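Local structure of CELL WALL surface anchor family protein (Streptococcus pneumoniae, 2WW8) at residues I396-A401 with L501-N506; G753-L758 with N780-E785; L189-Y194 with F713-I718; I47-I52 with E88-N93; N295-N300 with A478-I483. The protein serves as a pilus adhesin that recognises host cells, its long multidomain body carrying a metal-binding domain that is probably integrin-like. All coordinates share one frame; numbering follows the deposited sequence.

Contact 1: I396-A401 with L501-N506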
# COMPACT_ATOMS: atom_id res chain seq x y z
N ILE A 396 -48.75 -31.92 17.47
CA ILE A 396 -49.27 -32.87 16.51
C ILE A 396 -50.80 -32.72 16.62
O ILE A 396 -51.37 -32.56 17.73
CB ILE A 396 -48.80 -34.23 16.94
CG1 ILE A 396 -47.27 -34.21 16.89
CG2 ILE A 396 -49.49 -35.38 16.13
CD1 ILE A 396 -46.62 -35.47 17.46
N ASN A 397 -51.44 -32.74 15.44
CA ASN A 397 -52.86 -32.39 15.33
C ASN A 397 -53.76 -33.60 15.63
O ASN A 397 -54.42 -34.10 14.74
CB ASN A 397 -53.12 -31.77 13.94
CG ASN A 397 -54.57 -31.39 13.71
OD1 ASN A 397 -55.21 -30.88 14.59
ND2 ASN A 397 -55.10 -31.68 12.54
N PHE A 398 -53.76 -34.07 16.88
CA PHE A 398 -54.69 -35.14 17.30
C PHE A 398 -56.16 -34.76 17.20
O PHE A 398 -56.53 -33.62 17.51
CB PHE A 398 -54.36 -35.62 18.73
CG PHE A 398 -53.05 -36.40 18.82
CD1 PHE A 398 -52.93 -37.64 18.22
CD2 PHE A 398 -51.96 -35.90 19.50
CE1 PHE A 398 -51.74 -38.37 18.29
CE2 PHE A 398 -50.72 -36.60 19.58
CZ PHE A 398 -50.63 -37.85 18.99
N ASN A 399 -56.98 -35.71 16.81
CA ASN A 399 -58.44 -35.59 16.76
C ASN A 399 -59.08 -36.05 18.07
O ASN A 399 -58.87 -37.18 18.52
CB ASN A 399 -58.95 -36.42 15.57
CG ASN A 399 -60.43 -36.19 15.26
OD1 ASN A 399 -61.18 -35.55 15.98
ND2 ASN A 399 -60.85 -36.78 14.15
N HIS A 400 -59.83 -35.16 18.72
CA HIS A 400 -60.38 -35.43 20.04
C HIS A 400 -61.88 -35.65 19.97
O HIS A 400 -62.49 -35.67 21.04
CB HIS A 400 -60.14 -34.33 21.09
CG HIS A 400 -58.70 -33.99 21.26
ND1 HIS A 400 -57.78 -34.93 21.67
CD2 HIS A 400 -58.01 -32.85 21.03
CE1 HIS A 400 -56.57 -34.38 21.70
NE2 HIS A 400 -56.69 -33.12 21.30
N ALA A 401 -62.43 -35.78 18.76
CA ALA A 401 -63.86 -36.00 18.61
C ALA A 401 -64.29 -37.33 19.21
O ALA A 401 -63.48 -38.25 19.31
CB ALA A 401 -64.30 -35.89 17.15
N LEU A 501 -47.67 -29.15 29.51
CA LEU A 501 -47.84 -30.54 29.86
C LEU A 501 -47.79 -31.47 28.64
O LEU A 501 -47.78 -31.01 27.50
CB LEU A 501 -49.25 -30.70 30.48
CG LEU A 501 -49.48 -29.85 31.76
CD1 LEU A 501 -50.97 -29.91 32.21
CD2 LEU A 501 -48.58 -30.25 32.91
N ALA A 502 -47.67 -32.76 28.93
CA ALA A 502 -47.76 -33.84 27.96
C ALA A 502 -49.18 -33.73 27.35
O ALA A 502 -50.12 -33.19 27.97
CB ALA A 502 -47.60 -35.10 28.75
N TYR A 503 -49.35 -34.24 26.14
CA TYR A 503 -50.66 -34.21 25.49
C TYR A 503 -50.77 -35.46 24.59
O TYR A 503 -49.74 -36.03 24.18
CB TYR A 503 -50.81 -32.87 24.75
CG TYR A 503 -49.90 -32.78 23.53
CD1 TYR A 503 -48.54 -32.36 23.62
CD2 TYR A 503 -50.42 -33.09 22.26
CE1 TYR A 503 -47.72 -32.28 22.48
CE2 TYR A 503 -49.58 -33.01 21.12
CZ TYR A 503 -48.27 -32.61 21.23
OH TYR A 503 -47.50 -32.59 20.09
N PRO A 504 -51.99 -36.00 24.36
CA PRO A 504 -53.23 -35.79 25.19
C PRO A 504 -53.03 -36.26 26.64
O PRO A 504 -52.58 -37.37 26.91
CB PRO A 504 -54.29 -36.60 24.47
CG PRO A 504 -53.68 -36.78 23.01
CD PRO A 504 -52.22 -36.95 23.27
N PHE A 505 -53.29 -35.36 27.59
CA PHE A 505 -52.82 -35.58 28.95
C PHE A 505 -53.39 -36.83 29.60
O PHE A 505 -52.71 -37.53 30.39
CB PHE A 505 -53.14 -34.31 29.76
CG PHE A 505 -52.52 -34.32 31.09
CD1 PHE A 505 -51.19 -33.95 31.26
CD2 PHE A 505 -53.27 -34.73 32.20
CE1 PHE A 505 -50.59 -33.94 32.55
CE2 PHE A 505 -52.70 -34.73 33.47
CZ PHE A 505 -51.38 -34.35 33.68
N ASN A 506 -54.63 -37.17 29.27
CA ASN A 506 -55.24 -38.37 29.86
C ASN A 506 -55.30 -39.57 28.94
O ASN A 506 -56.05 -40.52 29.16
CB ASN A 506 -56.62 -38.07 30.45
CG ASN A 506 -56.53 -37.10 31.61
OD1 ASN A 506 -57.08 -36.01 31.56
ND2 ASN A 506 -55.73 -37.46 32.61
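Tyr503 CE2 approaches the edge of the Phe398 ring, 4.1 Å from Phe398 CE2, the two side chains crossing at about a right angle, while Ile396 CG2 lies over one face of that ring. Pro504 reaches the same ring obliquely, its CD 3.9 Å from Phe398 CD2. On the neighbouring ring of His400, Phe398 O lies over one face and Pro504 CG stands at the edge, 4.0 Å from His400 CE1. Pro504 thus touches both rings at one corner, CG meeting each, and the cis peptide bond that joins it to Tyr503 is consistent with both side chains facing residues 396-401. Tyr503 is the far-reaching partner. Its CG sits between the backbone N and the carbonyl carbon (chi1 71°), and the ring extends until OH accepts a nearly straight hydrogen bond from Ile396 N (3.0 Å, 168° at the hydrogen). Ile396 CG1 rests 3.6 Å from that same OH, laying hydrocarbon against one side of the buried bond. His400 ND1 is bonded to Tyr407 OH. Tyr407, from helix 407-416, also meets the Phe398 ring edge to face. The arrangement is a small aromatic-proline core that joins two irregular loops, 100 residues apart, in what is probably the elaborated end of the integrin-like domain that binds magnesium.

Contact 2: G753-L758 with N780-E785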
# COMPACT_ATOMS: atom_id res chain seq x y z
N GLY A 753 75.42 54.08 -29.69
CA GLY A 753 75.96 55.08 -28.81
C GLY A 753 75.05 56.26 -28.52
O GLY A 753 75.51 57.20 -27.88
N ALA A 754 73.79 56.25 -28.97
CA ALA A 754 72.85 57.30 -28.50
C ALA A 754 72.31 56.87 -27.13
O ALA A 754 72.23 55.67 -26.86
CB ALA A 754 71.68 57.53 -29.49
N VAL A 755 71.91 57.83 -26.30
CA VAL A 755 71.43 57.53 -24.95
C VAL A 755 70.03 58.14 -24.76
O VAL A 755 69.81 59.31 -25.03
CB VAL A 755 72.40 58.06 -23.88
CG1 VAL A 755 71.83 57.88 -22.48
CG2 VAL A 755 73.79 57.38 -24.03
N PHE A 756 69.07 57.33 -24.32
CA PHE A 756 67.69 57.78 -24.19
C PHE A 756 67.15 57.37 -22.82
O PHE A 756 67.68 56.43 -22.23
CB PHE A 756 66.82 57.06 -25.22
CG PHE A 756 67.02 57.54 -26.65
CD1 PHE A 756 68.13 57.16 -27.38
CD2 PHE A 756 66.07 58.35 -27.26
CE1 PHE A 756 68.31 57.57 -28.68
CE2 PHE A 756 66.25 58.79 -28.57
CZ PHE A 756 67.36 58.40 -29.28
N SER A 757 66.11 58.05 -22.37
CA SER A 757 65.44 57.71 -21.14
C SER A 757 63.96 57.74 -21.42
O SER A 757 63.46 58.71 -21.99
CB SER A 757 65.82 58.69 -20.02
OG SER A 757 67.18 58.49 -19.65
N LEU A 758 63.25 56.69 -21.00
CA LEU A 758 61.79 56.61 -21.12
C LEU A 758 61.11 57.17 -19.87
O LEU A 758 61.30 56.62 -18.78
CB LEU A 758 61.35 55.17 -21.38
CG LEU A 758 59.88 54.88 -21.72
CD1 LEU A 758 59.23 55.86 -22.72
CD2 LEU A 758 59.71 53.41 -22.20
N ASN A 780 68.79 56.10 -19.28
CA ASN A 780 70.13 56.06 -19.89
C ASN A 780 70.39 54.81 -20.69
O ASN A 780 71.40 54.14 -20.50
CB ASN A 780 71.22 56.14 -18.82
CG ASN A 780 71.36 57.52 -18.25
OD1 ASN A 780 70.40 58.27 -18.10
ND2 ASN A 780 72.60 57.88 -17.93
N VAL A 781 69.48 54.45 -21.57
CA VAL A 781 69.70 53.24 -22.36
C VAL A 781 70.53 53.68 -23.55
O VAL A 781 70.21 54.66 -24.22
CB VAL A 781 68.40 52.51 -22.73
CG1 VAL A 781 67.58 52.28 -21.48
CG2 VAL A 781 67.58 53.34 -23.71
N ARG A 782 71.62 52.96 -23.78
CA ARG A 782 72.56 53.30 -24.82
C ARG A 782 72.32 52.31 -25.97
O ARG A 782 72.32 51.09 -25.72
CB ARG A 782 73.97 53.14 -24.25
CG ARG A 782 75.06 53.43 -25.25
CD ARG A 782 76.40 53.44 -24.52
NE ARG A 782 77.49 53.89 -25.39
CZ ARG A 782 77.89 55.16 -25.49
NH1 ARG A 782 77.31 56.12 -24.76
NH2 ARG A 782 78.88 55.45 -26.33
N THR A 783 72.12 52.79 -27.19
CA THR A 783 71.92 51.92 -28.35
C THR A 783 73.18 51.15 -28.73
O THR A 783 74.29 51.67 -28.56
CB THR A 783 71.44 52.72 -29.61
OG1 THR A 783 72.42 53.71 -29.99
CG2 THR A 783 70.06 53.36 -29.36
N GLY A 784 73.00 49.93 -29.25
CA GLY A 784 74.06 49.06 -29.78
C GLY A 784 74.17 49.19 -31.29
O GLY A 784 73.60 50.12 -31.87
N GLU A 785 74.88 48.28 -31.96
CA GLU A 785 75.07 48.43 -33.40
C GLU A 785 73.78 48.38 -34.19
O GLU A 785 73.71 48.94 -35.29
CB GLU A 785 76.01 47.39 -34.01
CG GLU A 785 77.49 47.66 -33.79
CD GLU A 785 78.32 46.44 -34.17
OE1 GLU A 785 78.30 46.05 -35.36
OE2 GLU A 785 78.96 45.84 -33.28
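A G1 beta bulge, with Asn780 and Val781 set against Phe756, begins an antiparallel pairing within a prealbumin-like domain. Asn780 has positive phi (57°), a conformation that asparagine tolerates better than most residues with a side chain. Its N-H is directed to Ser757 OG (2.9 Å), and this hydroxyl is also bonded to Asn804 OD1. Phe756 and Val781 then form a hydrogen-bonded pair, with Val781 N to Phe756 O at 2.8 Å, and Val755 pairs with Arg782 without such bonds. Thr783 N continues the pairing to Ala754 O (2.9 Å). At the far end the Thr783 hydroxyl takes over: OG1 accepts from Ala754 N at 3.1 Å and is also bonded to Leu751 O, so one hydroxyl joins Leu751 and Ala754 to the partner strand's end. Gly753 (phi 94°) donates its N-H to Thr783 O at 2.9 Å. With no side chain in the way, its CA lies over one face of the Arg782 guanidinium, 3.8 Å from CZ, and the extended arginine runs alongside. Val755 sends CG1 anti to its own N (chi1 174°), against Asn780 CA at 3.6 Å. Strand 755-761 lies between strands 781-782 and 797-805, while Phe756, Val781 and Thr783 meet Leu789 of strand 788-794, and Phe756 and Thr783 also touch Lys742 of strand 736-744.

Contact 3: L189-Y194 with F713-I718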
# COMPACT_ATOMS: atom_id res chain seq x y z
N LEU A 189 -0.53 -8.44 -6.42
CA LEU A 189 0.90 -8.32 -6.45
C LEU A 189 1.20 -6.83 -6.46
O LEU A 189 0.29 -6.01 -6.75
CB LEU A 189 1.58 -9.11 -7.61
CG LEU A 189 1.09 -8.84 -9.04
CD1 LEU A 189 1.61 -7.46 -9.48
CD2 LEU A 189 1.55 -9.88 -10.07
N SER A 190 2.45 -6.48 -6.13
CA SER A 190 2.81 -5.05 -6.06
C SER A 190 4.29 -4.86 -6.25
O SER A 190 5.08 -5.71 -5.87
CB SER A 190 2.32 -4.38 -4.76
OG SER A 190 3.17 -4.70 -3.66
N LYS A 191 4.66 -3.73 -6.83
CA LYS A 191 6.05 -3.34 -7.00
C LYS A 191 6.16 -1.83 -6.94
O LYS A 191 5.36 -1.10 -7.57
CB LYS A 191 6.57 -3.80 -8.36
CG LYS A 191 8.10 -3.52 -8.45
CD LYS A 191 8.74 -4.33 -9.57
CE LYS A 191 10.16 -3.83 -9.71
NZ LYS A 191 10.69 -4.34 -10.99
N ARG A 192 7.09 -1.31 -6.15
CA ARG A 192 7.26 0.16 -6.07
C ARG A 192 8.65 0.52 -5.56
O ARG A 192 9.34 -0.31 -4.98
CB ARG A 192 6.18 0.77 -5.14
CG ARG A 192 6.30 0.33 -3.68
CD ARG A 192 5.53 1.26 -2.77
NE ARG A 192 5.60 0.73 -1.40
CZ ARG A 192 5.38 1.43 -0.29
NH1 ARG A 192 5.02 2.70 -0.42
NH2 ARG A 192 5.50 0.89 0.93
N ILE A 193 9.04 1.76 -5.76
CA ILE A 193 10.14 2.34 -4.99
C ILE A 193 9.43 2.69 -3.67
O ILE A 193 8.41 3.40 -3.69
CB ILE A 193 10.74 3.58 -5.71
CG1 ILE A 193 11.49 3.18 -7.00
CG2 ILE A 193 11.73 4.34 -4.78
CD1 ILE A 193 11.59 4.32 -8.00
N TYR A 194 9.91 2.17 -2.53
CA TYR A 194 9.27 2.52 -1.25
C TYR A 194 10.09 3.51 -0.40
O TYR A 194 9.63 4.02 0.63
CB TYR A 194 8.95 1.29 -0.41
CG TYR A 194 10.18 0.65 0.22
CD1 TYR A 194 11.07 -0.10 -0.53
CD2 TYR A 194 10.42 0.81 1.58
CE1 TYR A 194 12.18 -0.69 0.06
CE2 TYR A 194 11.51 0.27 2.20
CZ TYR A 194 12.37 -0.49 1.44
OH TYR A 194 13.44 -1.05 2.08
N PHE A 713 4.13 -7.67 -12.87
CA PHE A 713 4.19 -6.59 -11.89
C PHE A 713 4.29 -5.23 -12.60
O PHE A 713 4.91 -5.11 -13.68
CB PHE A 713 5.51 -6.74 -11.08
CG PHE A 713 5.45 -7.83 -10.04
CD1 PHE A 713 5.73 -9.15 -10.37
CD2 PHE A 713 5.27 -7.49 -8.70
CE1 PHE A 713 5.72 -10.14 -9.36
CE2 PHE A 713 5.25 -8.44 -7.70
CZ PHE A 713 5.48 -9.77 -8.04
N PRO A 714 3.78 -4.16 -11.97
CA PRO A 714 3.99 -2.85 -12.59
C PRO A 714 5.43 -2.33 -12.34
O PRO A 714 6.08 -2.88 -11.45
CB PRO A 714 2.96 -1.98 -11.87
CG PRO A 714 2.84 -2.60 -10.51
CD PRO A 714 3.02 -4.09 -10.71
N ILE A 715 5.95 -1.35 -13.09
CA ILE A 715 7.40 -1.03 -13.07
C ILE A 715 7.74 0.48 -12.82
O ILE A 715 7.34 1.33 -13.61
CB ILE A 715 8.08 -1.40 -14.43
CG1 ILE A 715 7.65 -2.77 -14.94
CG2 ILE A 715 9.59 -1.41 -14.27
CD1 ILE A 715 8.28 -3.84 -14.13
N PRO A 716 8.50 0.80 -11.76
CA PRO A 716 8.99 2.15 -11.46
C PRO A 716 10.11 2.58 -12.41
O PRO A 716 10.70 1.74 -13.12
CB PRO A 716 9.62 1.99 -10.07
CG PRO A 716 8.89 0.76 -9.47
CD PRO A 716 8.90 -0.15 -10.68
N LYS A 717 10.40 3.88 -12.39
CA LYS A 717 11.43 4.45 -13.27
C LYS A 717 12.28 5.42 -12.47
O LYS A 717 11.74 6.06 -11.55
CB LYS A 717 10.80 5.26 -14.41
CG LYS A 717 10.09 4.39 -15.43
CD LYS A 717 8.61 4.32 -15.18
CE LYS A 717 7.92 3.70 -16.41
NZ LYS A 717 7.77 2.20 -16.21
N ILE A 718 13.56 5.56 -12.82
CA ILE A 718 14.40 6.53 -12.15
C ILE A 718 15.26 7.21 -13.21
O ILE A 718 15.51 6.62 -14.29
CB ILE A 718 15.30 5.90 -11.05
CG1 ILE A 718 16.22 4.83 -11.66
CG2 ILE A 718 14.40 5.32 -9.91
CD1 ILE A 718 17.26 4.28 -10.71
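Residues 189-193 and 713-718 run almost the same way, 7° apart end to end, yet no hydrogen bond joins them; their closest CA atoms, such as those of Lys191 and Pro714, are 6.0 Å apart. Prolines 714 and 716 lack the N-H a sheet edge would use, and they pack by their rings instead. Leu189 covers one face of Phe713, with CD1 4.1 Å from the ring centroid in a CH-pi contact, while Ser190 O lies at the ring's edge, 3.3 Å from Phe713 CE2. Leu189 reaches the ring because its CG stands between backbone N and carbonyl carbon (chi1 54°). Farther along, Ile193 CD1 touches Pro716 CB at 3.7 Å and Ile718 CG2 at 3.5 Å. Between these apolar ends the extended chain of Lys191 passes Pro714 O, which is buried without a polar partner and lies 3.3 Å from Lys191 CB. Pro716 CD is 4.0 Å from Lys191 CE. Beyond the two segments, Lys191 NZ is covalently linked to Asn695 CG and hydrogen-bonded to Thr698 OG1, with Asp600 touching the lysine. Such an intramolecular Lys-Asn isopeptide bond, set in an apolar core beside an acidic residue, is characteristic of Ig-like domains in Gram-positive pili.

Contact 4: I47-I52 with E88-N93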
# COMPACT_ATOMS: atom_id res chain seq x y z
N ILE A 47 23.64 16.27 -26.86
CA ILE A 47 23.42 16.50 -25.43
C ILE A 47 24.67 16.84 -24.59
O ILE A 47 24.56 17.16 -23.40
CB ILE A 47 22.47 15.39 -24.92
CG1 ILE A 47 22.14 15.51 -23.42
CG2 ILE A 47 22.86 14.00 -25.48
CD1 ILE A 47 21.82 14.20 -22.77
N GLY A 48 25.86 16.83 -25.20
CA GLY A 48 27.06 17.36 -24.56
C GLY A 48 26.99 18.83 -24.18
O GLY A 48 26.24 19.59 -24.79
N LYS A 49 27.75 19.25 -23.17
CA LYS A 49 27.79 20.64 -22.71
C LYS A 49 29.07 21.01 -21.97
O LYS A 49 29.55 20.25 -21.14
CB LYS A 49 26.60 20.98 -21.82
CG LYS A 49 26.64 22.42 -21.32
CD LYS A 49 25.57 22.65 -20.30
CE LYS A 49 25.46 24.09 -19.88
NZ LYS A 49 24.12 24.36 -19.29
N VAL A 50 29.62 22.19 -22.27
CA VAL A 50 30.80 22.72 -21.57
C VAL A 50 30.70 24.23 -21.40
O VAL A 50 30.17 24.92 -22.27
CB VAL A 50 32.12 22.27 -22.24
CG1 VAL A 50 32.31 22.92 -23.61
CG2 VAL A 50 33.30 22.54 -21.31
N VAL A 51 31.17 24.75 -20.27
CA VAL A 51 31.05 26.17 -19.97
C VAL A 51 32.45 26.70 -19.61
O VAL A 51 33.22 26.01 -18.92
CB VAL A 51 29.99 26.40 -18.84
CG1 VAL A 51 30.00 27.83 -18.27
CG2 VAL A 51 28.57 25.98 -19.29
N ILE A 52 32.81 27.90 -20.08
CA ILE A 52 34.10 28.54 -19.74
C ILE A 52 33.92 29.90 -19.09
O ILE A 52 33.24 30.77 -19.63
CB ILE A 52 35.08 28.71 -20.91
CG1 ILE A 52 35.26 27.42 -21.73
CG2 ILE A 52 36.45 29.07 -20.36
CD1 ILE A 52 34.39 27.36 -22.99
N GLU A 88 29.74 33.85 -18.32
CA GLU A 88 30.02 32.50 -18.81
C GLU A 88 29.91 32.38 -20.32
O GLU A 88 29.02 32.97 -20.93
CB GLU A 88 28.98 31.51 -18.24
CG GLU A 88 29.08 31.12 -16.75
CD GLU A 88 27.82 30.42 -16.23
OE1 GLU A 88 26.85 30.24 -17.00
OE2 GLU A 88 27.79 30.06 -15.03
N ALA A 89 30.78 31.59 -20.94
CA ALA A 89 30.54 31.17 -22.32
C ALA A 89 30.10 29.70 -22.40
O ALA A 89 30.82 28.81 -21.97
CB ALA A 89 31.75 31.42 -23.20
N ILE A 90 28.91 29.46 -22.95
CA ILE A 90 28.26 28.16 -22.84
C ILE A 90 28.13 27.51 -24.21
O ILE A 90 27.49 28.09 -25.09
CB ILE A 90 26.83 28.34 -22.26
CG1 ILE A 90 26.83 29.23 -21.01
CG2 ILE A 90 26.17 26.99 -21.98
CD1 ILE A 90 25.53 29.96 -20.79
N PHE A 91 28.73 26.34 -24.41
CA PHE A 91 28.41 25.46 -25.54
C PHE A 91 27.38 24.36 -25.19
O PHE A 91 27.66 23.49 -24.36
CB PHE A 91 29.67 24.81 -26.09
CG PHE A 91 30.65 25.77 -26.71
CD1 PHE A 91 30.63 25.99 -28.08
CD2 PHE A 91 31.58 26.44 -25.92
CE1 PHE A 91 31.53 26.87 -28.66
CE2 PHE A 91 32.49 27.33 -26.49
CZ PHE A 91 32.47 27.55 -27.86
N SER A 92 26.22 24.38 -25.84
CA SER A 92 25.13 23.43 -25.61
C SER A 92 25.03 22.38 -26.72
O SER A 92 25.72 22.50 -27.74
CB SER A 92 23.81 24.20 -25.61
OG SER A 92 23.78 25.13 -24.55
N ASN A 93 24.19 21.37 -26.58
CA ASN A 93 23.86 20.51 -27.71
C ASN A 93 25.01 19.94 -28.54
O ASN A 93 24.97 19.88 -29.78
CB ASN A 93 22.87 21.24 -28.60
CG ASN A 93 21.58 21.48 -27.89
OD1 ASN A 93 21.50 22.28 -26.95
ND2 ASN A 93 20.55 20.75 -28.29
O HOH W 1 23.68 20.38 -23.94
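One water is held between Gly48 O, to which it donates at 2.8 Å, and Asn93 N, from which it accepts at 2.9 Å. It takes the place of the direct bond that the poor angle between those two atoms denies, just where a classic beta bulge of Ile47 and Gly48 opposite Ile94 disturbs the end of the pairing. Both strands belong to the N-terminal prealbumin-like domain, and their axes are antiparallel at 166°. Val50 and Phe91 exchange two backbone bonds, Phe91 N to Val50 O at 2.9 Å and Val50 N to Phe91 O at 3.1 Å. Ile52 and Ala89 form the next hydrogen-bonded pair, its Ala89 N-H almost straight at 176°. Branched residues suit such extended chains, and the side chains alternate. Val51 and Ile90 lie side by side on one face with their CG2 atoms 3.7 Å apart, and Lys49 CE adds to that row, 3.7 Å from Ile90 CG2. The lysine's charged end continues to Glu139 in a salt bridge and to the ring of Tyr724. Glu88 lays its CG against Val51 CG1 at 3.7 Å before its carboxylate pairs with Arg137. On the opposite face Val50, Ile52, Ala89 and Phe91 turn inward, where Phe67 of strand 66-71 meets the last three. Strand 48-55 is flanked on its other side by strand 724-730, which returns from far along the chain. Ile52 CG1 lies beside the backbone N (chi1 -49°), which carries CD1 to the edge of the Phe91 ring, 4.0 Å from CE2.

Contact 5: N295-N300 with A478-I483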
# COMPACT_ATOMS: atom_id res chain seq x y z
N ASN A 295 -58.01 -24.80 38.68
CA ASN A 295 -59.09 -24.71 37.69
C ASN A 295 -58.58 -24.20 36.33
O ASN A 295 -59.39 -23.87 35.45
CB ASN A 295 -60.15 -23.75 38.19
CG ASN A 295 -60.63 -24.09 39.57
OD1 ASN A 295 -60.90 -25.26 39.85
ND2 ASN A 295 -60.76 -23.09 40.45
N GLY A 296 -57.26 -24.10 36.18
CA GLY A 296 -56.60 -23.58 34.99
C GLY A 296 -56.55 -22.07 34.74
O GLY A 296 -56.16 -21.62 33.67
N LYS A 297 -56.90 -21.26 35.73
CA LYS A 297 -56.84 -19.83 35.62
C LYS A 297 -55.36 -19.44 35.70
O LYS A 297 -54.57 -19.88 36.55
CB LYS A 297 -57.76 -19.29 36.69
CG LYS A 297 -57.56 -17.94 37.23
CD LYS A 297 -58.10 -16.90 36.36
CE LYS A 297 -58.56 -15.72 37.21
NZ LYS A 297 -59.09 -14.79 36.12
N ARG A 298 -54.97 -18.65 34.71
CA ARG A 298 -53.55 -18.41 34.45
C ARG A 298 -53.00 -17.32 35.39
O ARG A 298 -53.71 -16.39 35.78
CB ARG A 298 -53.41 -17.99 32.98
CG ARG A 298 -53.76 -19.15 32.04
CD ARG A 298 -52.51 -19.95 31.82
NE ARG A 298 -51.76 -19.14 30.86
CZ ARG A 298 -50.63 -18.48 31.09
NH1 ARG A 298 -50.00 -18.51 32.29
NH2 ARG A 298 -50.13 -17.78 30.06
N LEU A 299 -51.72 -17.42 35.73
CA LEU A 299 -51.10 -16.38 36.56
C LEU A 299 -49.59 -16.43 36.39
O LEU A 299 -49.05 -17.50 36.15
CB LEU A 299 -51.44 -16.50 38.04
CG LEU A 299 -50.76 -17.54 38.93
CD1 LEU A 299 -50.64 -17.09 40.36
CD2 LEU A 299 -51.62 -18.82 38.86
N ASN A 300 -48.93 -15.28 36.45
CA ASN A 300 -47.49 -15.28 36.32
C ASN A 300 -46.96 -15.22 37.76
O ASN A 300 -47.20 -14.22 38.46
CB ASN A 300 -47.01 -14.06 35.49
CG ASN A 300 -45.55 -14.14 35.13
OD1 ASN A 300 -44.79 -14.82 35.84
ND2 ASN A 300 -45.16 -13.45 34.03
N ALA A 478 -60.85 -11.79 41.31
CA ALA A 478 -60.39 -12.06 39.96
C ALA A 478 -60.66 -13.51 39.54
O ALA A 478 -60.55 -13.81 38.36
CB ALA A 478 -58.90 -11.71 39.82
N GLY A 479 -60.99 -14.38 40.50
CA GLY A 479 -61.45 -15.76 40.24
C GLY A 479 -60.45 -16.88 40.53
O GLY A 479 -60.71 -18.06 40.24
N TYR A 480 -59.33 -16.56 41.17
CA TYR A 480 -58.41 -17.60 41.59
C TYR A 480 -58.92 -18.47 42.75
O TYR A 480 -59.69 -18.05 43.62
CB TYR A 480 -57.06 -16.97 41.93
CG TYR A 480 -56.37 -16.30 40.76
CD1 TYR A 480 -55.63 -17.06 39.89
CD2 TYR A 480 -56.36 -14.94 40.59
CE1 TYR A 480 -54.98 -16.53 38.84
CE2 TYR A 480 -55.66 -14.34 39.52
CZ TYR A 480 -54.98 -15.14 38.65
OH TYR A 480 -54.25 -14.68 37.55
N ALA A 481 -58.44 -19.71 42.76
CA ALA A 481 -58.79 -20.65 43.82
C ALA A 481 -57.92 -20.31 45.03
O ALA A 481 -56.95 -21.03 45.34
CB ALA A 481 -58.51 -22.10 43.31
N VAL A 482 -58.24 -19.23 45.72
CA VAL A 482 -57.49 -18.84 46.91
C VAL A 482 -57.93 -19.64 48.16
O VAL A 482 -59.11 -19.73 48.51
CB VAL A 482 -57.57 -17.30 47.15
CG1 VAL A 482 -56.41 -16.87 48.04
CG2 VAL A 482 -57.39 -16.53 45.83
N ILE A 483 -56.99 -20.23 48.87
CA ILE A 483 -57.31 -20.84 50.16
C ILE A 483 -56.81 -19.89 51.28
O ILE A 483 -55.67 -19.45 51.24
CB ILE A 483 -56.66 -22.24 50.28
CG1 ILE A 483 -57.23 -23.19 49.18
CG2 ILE A 483 -56.83 -22.82 51.71
CD1 ILE A 483 -56.36 -24.38 48.96
O HOH W 2 -59.87 -20.45 39.46
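Residues 295-299 and 478-481 run in directions 125° apart without forming a backbone pairing, Lys297 and Tyr480 coming nearest with CA atoms 6.6 Å apart. Tyr480 carries the contact. Its hydroxyl donates to Arg298 O in a short hydrogen bond (2.5 Å), with the donor in the carbonyl plane, so the phenol gives a largely buried ring a polar end that the backbone satisfies. Lys297 crosses one face of this ring at about a right angle. Its chain is bent at chi2 (80°) and chi3, which sets CE above the ring centre, 3.8 Å from the centroid, in a CH-pi contact. From there NZ rises away from the ring face to a weak hydrogen bond with Ala478 O (2.8 Å); a long alkyl chain ending in a charge suits both tasks, although the ammonium is too far from the ring for more than a weak cation-pi attraction. Leu299 CB packs obliquely against the tyrosine, 3.6 Å from CE1. A water accepts from Asn295 ND2 at 3.0 Å and donates to Gly479 O at 2.7 Å. Gly479 has positive phi and closes helix 469-477 in a Schellman motif. Asp293 ties the same two segments, taking Lys297 N and Ala481 N on its two carboxylate oxygens. Tyr480 also rests on Met475 of helix 469-477 and Ile492 of strand 489-496, while Leu299 touches Phe465 of strand 461-467.

In the fold
The five contacts are spread along a very elongated chain. Contacts 1 and 5 lie together near one end, with centres 24 Å and nearest atoms about 9 Å apart; their segments alternate in sequence, so the two excursions are interwoven. Both fall inside the long loop closed by contact 3, as do the magnesium-site residues Ser234, Ser236 and Asp387, consistent with an integrin-like domain inserted between the two segments that contact 3 brings together. In space contact 4 comes next, its centre 36 Å from that of contact 3; the centre of contact 2, in a second prealbumin-like domain, is 52 Å from that of contact 4. Contacts 1 and 2 are 161 Å apart between centres.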